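Local atomic coordinates of SUBA (Escherichia coli, PDB entry 2IY9), a protein that cleaves the host endoplasmic reticulum chaperone BiP/HSPA5 as the subtilase-type serine protease subunit of an AB5 toxin. Residues Phe69-Asp74 against Arg115-Asp120; Asp124-Ala129 against Ser160-Leu165. All blocks are in the same frame, centred on the assembly; numbering follows the deposited sequence.

Contact 1 (Phe69-Asp74 against Arg115-Asp120); sequences FSFTQD and RRVIPD
Asp-74 OD2 accepts a hydrogen bond from Arg-116 NH1 (2.9 Å) on its syn lone pair, as part of a salt bridge. The carboxylate and guanidinium planes stand nearly square, 88° apart. A water held by Arg-116 NH2 also donates to Asp-74 OD2, weakly, and to Asp-120 OD2. Arg-116 NE donates to Ile-118 O at 3.0 Å, which holds the guanidinium back against its own chain. Thr-72 OG1 sits over one guanidinium face and donates to Asp-74 OD1 at 2.7 Å, so the threonine steadies the carboxylate that meets the arginine. These groups lie where strands 65-70 and 111-116, the edge pair of the parallel subtilase sheet, end. Arg-116 N bonds to Phe-69 O almost straight (174°), and Phe-71 N to Arg-116 O at 2.8 Å. Beyond them Gln-73 N reaches Asp-120 O, also at 2.8 Å, and keeps the two loops together. On the face bearing Phe-69, the Arg-115 guanidinium lies flat on that ring, centres 4.0 Å apart, a cation-pi stack. Arg-115 CG is anti to the carbonyl carbon (chi1 -65°) and the chain beyond is extended, which carries the guanidinium over the ring face. Glu-144 forms a salt bridge with Arg-115 NE.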
loop_
_atom_site.group_PDB
_atom_site.type_symbol
_atom_site.label_atom_id
_atom_site.label_comp_id
_atom_site.label_asym_id
_atom_site.label_seq_id
_atom_site.Cartn_x
_atom_site.Cartn_y
_atom_site.Cartn_z
ATOM N N PHE A 69 13.083 10.935 4.274
ATOM C CA PHE A 69 13.647 10.646 5.599
ATOM C C PHE A 69 14.484 9.383 5.572
ATOM O O PHE A 69 14.221 8.474 4.771
ATOM C CB PHE A 69 12.533 10.386 6.615
ATOM C CG PHE A 69 11.645 11.564 6.885
ATOM C CD1 PHE A 69 11.853 12.364 8.009
ATOM C CD2 PHE A 69 10.547 11.836 6.059
ATOM C CE1 PHE A 69 11.008 13.442 8.274
ATOM C CE2 PHE A 69 9.705 12.909 6.322
ATOM C CZ PHE A 69 9.935 13.709 7.422
ATOM N N SER A 70 15.462 9.318 6.482
ATOM C CA SER A 70 16.255 8.114 6.710
ATOM C C SER A 70 15.955 7.490 8.064
ATOM O O SER A 70 15.921 8.179 9.092
ATOM C CB SER A 70 17.749 8.413 6.667
ATOM O OG SER A 70 18.476 7.207 6.868
ATOM N N PHE A 71 15.751 6.179 8.049
ATOM C CA PHE A 71 15.699 5.387 9.266
ATOM C C PHE A 71 16.671 4.230 9.127
ATOM O O PHE A 71 16.468 3.154 9.668
ATOM C CB PHE A 71 14.269 4.943 9.549
ATOM C CG PHE A 71 13.346 6.096 9.776
ATOM C CD1 PHE A 71 13.277 6.709 11.026
ATOM C CD2 PHE A 71 12.583 6.615 8.725
ATOM C CE1 PHE A 71 12.451 7.803 11.242
ATOM C CE2 PHE A 71 11.746 7.715 8.930
ATOM C CZ PHE A 71 11.685 8.314 10.191
ATOM N N THR A 72 17.743 4.488 8.387
ATOM C CA THR A 72 18.761 3.485 8.130
ATOM C C THR A 72 20.067 3.923 8.776
ATOM O O THR A 72 20.242 5.100 9.108
ATOM C CB THR A 72 18.946 3.236 6.615
ATOM O OG1 THR A 72 19.122 4.490 5.948
ATOM C CG2 THR A 72 17.712 2.535 6.049
ATOM N N GLN A 73 20.979 2.966 8.936
ATOM C CA GLN A 73 22.196 3.156 9.723
ATOM C C GLN A 73 23.232 4.056 9.042
ATOM O O GLN A 73 24.151 4.568 9.702
ATOM C CB GLN A 73 22.816 1.800 10.040
ATOM C CG GLN A 73 21.995 0.942 10.993
ATOM C CD GLN A 73 22.599 -0.437 11.186
ATOM O OE1 GLN A 73 23.817 -0.577 11.320
ATOM N NE2 GLN A 73 21.756 -1.462 11.202
ATOM N N ASP A 74 23.081 4.243 7.732
ATOM C CA ASP A 74 23.932 5.160 6.970
ATOM C C ASP A 74 23.438 6.618 7.002
ATOM O O ASP A 74 24.099 7.510 6.467
ATOM C CB ASP A 74 24.092 4.672 5.524
ATOM C CG ASP A 74 22.768 4.665 4.735
ATOM O OD1 ASP A 74 21.688 4.988 5.305
ATOM O OD2 ASP A 74 22.820 4.328 3.535
ATOM N N ARG A 115 10.220 7.323 3.264
ATOM C CA ARG A 115 10.777 7.005 4.564
ATOM C C ARG A 115 11.588 5.735 4.399
ATOM O O ARG A 115 11.038 4.617 4.338
ATOM C CB ARG A 115 9.664 6.888 5.614
ATOM C CG ARG A 115 8.947 8.218 5.852
ATOM C CD ARG A 115 7.766 8.130 6.802
ATOM N NE ARG A 115 7.248 9.476 7.057
ATOM C CZ ARG A 115 7.662 10.261 8.049
ATOM N NH1 ARG A 115 8.595 9.833 8.898
ATOM N NH2 ARG A 115 7.150 11.476 8.185
ATOM N N ARG A 116 12.904 5.907 4.292
ATOM C CA ARG A 116 13.763 4.766 3.993
ATOM C C ARG A 116 14.037 3.954 5.255
ATOM O O ARG A 116 14.569 4.488 6.225
ATOM C CB ARG A 116 15.063 5.185 3.307
ATOM C CG ARG A 116 15.890 3.960 2.891
ATOM C CD ARG A 116 17.265 4.274 2.300
ATOM N NE ARG A 116 18.144 3.132 2.575
ATOM C CZ ARG A 116 19.476 3.162 2.625
ATOM N NH1 ARG A 116 20.164 4.275 2.381
ATOM N NH2 ARG A 116 20.127 2.048 2.917
ATOM N N VAL A 117 13.682 2.667 5.230
ATOM C CA VAL A 117 13.828 1.797 6.413
ATOM C C VAL A 117 14.713 0.559 6.190
ATOM O O VAL A 117 15.056 -0.151 7.152
ATOM C CB VAL A 117 12.448 1.355 6.976
ATOM C CG1 VAL A 117 11.671 2.555 7.477
ATOM C CG2 VAL A 117 11.648 0.587 5.927
ATOM N N ILE A 118 15.048 0.311 4.919
ATOM C CA ILE A 118 15.880 -0.810 4.472
ATOM C C ILE A 118 16.733 -0.343 3.276
ATOM O O ILE A 118 16.414 0.664 2.651
ATOM C CB ILE A 118 15.034 -2.070 4.085
ATOM C CG1 ILE A 118 14.035 -1.760 2.952
ATOM C CG2 ILE A 118 14.340 -2.673 5.324
ATOM C CD1 ILE A 118 13.182 -2.957 2.492
ATOM N N PRO A 119 17.863 -1.021 2.997
ATOM C CA PRO A 119 18.477 -2.053 3.821
ATOM C C PRO A 119 19.201 -1.397 4.995
ATOM O O PRO A 119 19.282 -0.158 5.069
ATOM C CB PRO A 119 19.485 -2.714 2.869
ATOM C CG PRO A 119 19.866 -1.644 1.924
ATOM C CD PRO A 119 18.641 -0.754 1.770
ATOM N N ASP A 120 19.712 -2.222 5.905
ATOM C CA ASP A 120 20.489 -1.744 7.047
ATOM C C ASP A 120 19.726 -0.719 7.886
ATOM O O ASP A 120 20.266 0.311 8.284
ATOM C CB ASP A 120 21.846 -1.194 6.583
ATOM C CG ASP A 120 22.557 -2.138 5.632
ATOM O OD1 ASP A 120 22.615 -3.342 5.933
ATOM O OD2 ASP A 120 23.029 -1.690 4.568
HETATM O O HOH W 1 22.774 1.064 3.635
HETATM O O HOH W 2 22.279 2.079 6.314
#

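Contact 2 (Asp124-Ala129 against Ser160-Leu165)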
loop_
_atom_site.group_PDB
_atom_site.type_symbol
_atom_site.label_atom_id
_atom_site.label_comp_id
_atom_site.label_asym_id
_atom_site.label_seq_id
_atom_site.Cartn_x
_atom_site.Cartn_y
_atom_site.Cartn_z
ATOM N N ASP A 124 13.988 -1.862 14.356
ATOM C CA ASP A 124 12.570 -1.515 14.280
ATOM C C ASP A 124 12.349 -0.278 13.399
ATOM O O ASP A 124 11.466 0.545 13.666
ATOM C CB ASP A 124 11.988 -1.317 15.689
ATOM C CG ASP A 124 12.037 -2.590 16.532
ATOM O OD1 ASP A 124 11.856 -3.693 15.976
ATOM O OD2 ASP A 124 12.251 -2.486 17.756
ATOM N N SER A 125 13.165 -0.159 12.352
ATOM C CA SER A 125 13.167 1.026 11.498
ATOM C C SER A 125 11.766 1.306 10.951
ATOM O O SER A 125 11.330 2.462 10.914
ATOM C CB SER A 125 14.178 0.867 10.360
ATOM O OG SER A 125 13.923 -0.308 9.621
ATOM N N TRP A 126 11.079 0.233 10.550
ATOM C CA TRP A 126 9.668 0.265 10.158
ATOM C C TRP A 126 8.826 1.004 11.195
ATOM O O TRP A 126 8.027 1.882 10.844
ATOM C CB TRP A 126 9.114 -1.156 9.983
ATOM C CG TRP A 126 9.862 -1.998 9.004
ATOM C CD1 TRP A 126 10.886 -2.862 9.278
ATOM C CD2 TRP A 126 9.647 -2.068 7.590
ATOM N NE1 TRP A 126 11.322 -3.463 8.122
ATOM C CE2 TRP A 126 10.583 -2.992 7.069
ATOM C CE3 TRP A 126 8.759 -1.436 6.709
ATOM C CZ2 TRP A 126 10.661 -3.297 5.704
ATOM C CZ3 TRP A 126 8.832 -1.748 5.349
ATOM C CH2 TRP A 126 9.781 -2.664 4.863
ATOM N N ILE A 127 9.013 0.648 12.466
ATOM C CA ILE A 127 8.281 1.282 13.569
ATOM C C ILE A 127 8.703 2.732 13.805
ATOM O O ILE A 127 7.845 3.599 13.986
ATOM C CB ILE A 127 8.341 0.425 14.866
ATOM C CG1 ILE A 127 7.602 -0.900 14.617
ATOM C CG2 ILE A 127 7.750 1.185 16.063
ATOM C CD1 ILE A 127 7.951 -2.033 15.565
ATOM N N ARG A 128 10.009 3.002 13.787
ATOM C CA ARG A 128 10.501 4.376 13.929
ATOM C C ARG A 128 9.934 5.299 12.845
ATOM O O ARG A 128 9.581 6.450 13.118
ATOM C CB ARG A 128 12.030 4.431 13.917
ATOM C CG ARG A 128 12.713 3.614 15.014
ATOM C CD ARG A 128 12.264 3.985 16.425
ATOM N NE ARG A 128 12.634 2.905 17.342
ATOM C CZ ARG A 128 11.791 2.034 17.889
ATOM N NH1 ARG A 128 10.483 2.110 17.670
ATOM N NH2 ARG A 128 12.263 1.091 18.690
ATOM N N ALA A 129 9.850 4.777 11.623
ATOM C CA ALA A 129 9.288 5.513 10.488
ATOM C C ALA A 129 7.866 5.950 10.774
ATOM O O ALA A 129 7.514 7.106 10.526
ATOM C CB ALA A 129 9.340 4.665 9.226
ATOM N N SER A 160 4.950 -7.045 20.447
ATOM C CA SER A 160 4.477 -6.106 21.438
ATOM C C SER A 160 4.615 -4.659 21.000
ATOM O O SER A 160 3.716 -3.865 21.245
ATOM C CB SER A 160 5.233 -6.322 22.745
ATOM O OG SER A 160 4.332 -6.284 23.835
ATOM N N VAL A 161 5.736 -4.318 20.359
ATOM C CA VAL A 161 5.959 -2.935 19.892
ATOM C C VAL A 161 5.015 -2.601 18.730
ATOM O O VAL A 161 4.413 -1.531 18.715
ATOM C CB VAL A 161 7.441 -2.652 19.512
ATOM C CG1 VAL A 161 7.629 -1.186 19.070
ATOM C CG2 VAL A 161 8.368 -2.939 20.687
ATOM N N TRP A 162 4.873 -3.533 17.778
ATOM C CA TRP A 162 3.928 -3.382 16.670
ATOM C C TRP A 162 2.474 -3.281 17.152
ATOM O O TRP A 162 1.722 -2.410 16.721
ATOM C CB TRP A 162 4.038 -4.560 15.699
ATOM C CG TRP A 162 5.014 -4.406 14.553
ATOM C CD1 TRP A 162 6.078 -5.218 14.273
ATOM C CD2 TRP A 162 4.989 -3.410 13.519
ATOM N NE1 TRP A 162 6.717 -4.786 13.137
ATOM C CE2 TRP A 162 6.075 -3.679 12.655
ATOM C CE3 TRP A 162 4.163 -2.317 13.243
ATOM C CZ2 TRP A 162 6.357 -2.886 11.533
ATOM C CZ3 TRP A 162 4.446 -1.530 12.131
ATOM C CH2 TRP A 162 5.530 -1.819 11.291
ATOM N N THR A 163 2.082 -4.186 18.043
ATOM C CA THR A 163 0.701 -4.255 18.503
ATOM C C THR A 163 0.301 -3.008 19.306
ATOM O O THR A 163 -0.812 -2.493 19.160
ATOM C CB THR A 163 0.459 -5.573 19.274
ATOM O OG1 THR A 163 0.467 -6.662 18.338
ATOM C CG2 THR A 163 -0.857 -5.559 19.993
ATOM N N GLU A 164 1.211 -2.510 20.138
ATOM C CA GLU A 164 0.960 -1.261 20.862
ATOM C C GLU A 164 0.742 -0.098 19.877
ATOM O O GLU A 164 -0.231 0.660 19.993
ATOM C CB GLU A 164 2.114 -0.955 21.829
ATOM C CG GLU A 164 1.804 0.141 22.866
ATOM C CD GLU A 164 1.869 1.559 22.297
ATOM O OE1 GLU A 164 2.743 1.830 21.436
ATOM O OE2 GLU A 164 1.037 2.407 22.705
ATOM N N LEU A 165 1.638 0.019 18.901
ATOM C CA LEU A 165 1.602 1.129 17.934
ATOM C C LEU A 165 0.338 1.096 17.082
ATOM O O LEU A 165 -0.307 2.123 16.875
ATOM C CB LEU A 165 2.844 1.116 17.033
ATOM C CG LEU A 165 2.902 2.285 16.041
ATOM C CD1 LEU A 165 4.296 2.816 15.860
ATOM C CD2 LEU A 165 2.280 1.891 14.698
#
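Helices 125-129 and 160-165 run nearly parallel, their axes 20° apart in direction and 10.8 Å apart at closest approach. Ile-127 is the side chain at the middle of the interface. Its CG1 stands over the middle of the six-membered ring of Trp-162, 3.6 Å from the centroid and 8° off the ring normal. This is a CH-pi contact on the indole face. With chi1 at -65°, Ile-127 CG1 lies beside the backbone N, over the indole, and CG2 turns to another neighbour. Ile-127 CD1 continues to Val-161 CG1, also at 3.6 Å. Ile-127 CG2 meets Leu-165 CD1 at 3.8 Å, and the two side chains lie alongside each other, pointing opposite ways. One isoleucine thus touches three residues of helix 160-165. Trp-126 takes part through its CB, 3.6 Å from Trp-162 CZ2, while its own indole turns off from helix 160-165. The contact is wholly apolar and mostly buried, with Val-161 at the exposed border. Leu-165 and Trp-162 carry the packing on to Ile-130, one turn further along helix 125-134. Trp-162 also meets the ring of Trp-198. Trp-126 and Ala-129 rest on Val-51 of parallel-sheet strand 47-52, which ends at Asp-52, the inferred charge-relay aspartate.

How the contacts relate
Contact 1 is partly buried and lies at the edge of the parallel sheet, where two strands run out into loops. Contact 2 is a buried contact between two helices, one of which (125-134) rests on that sheet. Their chemistry follows their place: backbone bonds, charges and water in contact 1, aliphatic groups and indole in contact 2. They share no segment, but strand 111-116 leads through loop 117-124 into helix 125-134. They also touch: Val-117 O probably accepts a hydrogen bond from Ser-125 OG, and Val-117 CG1 packs on Ala-129 CB at 3.6 Å. Ile-118 of contact 1 and Trp-126 of contact 2 both come near Asp-52 and His-89, assigned by inference to the charge relay system.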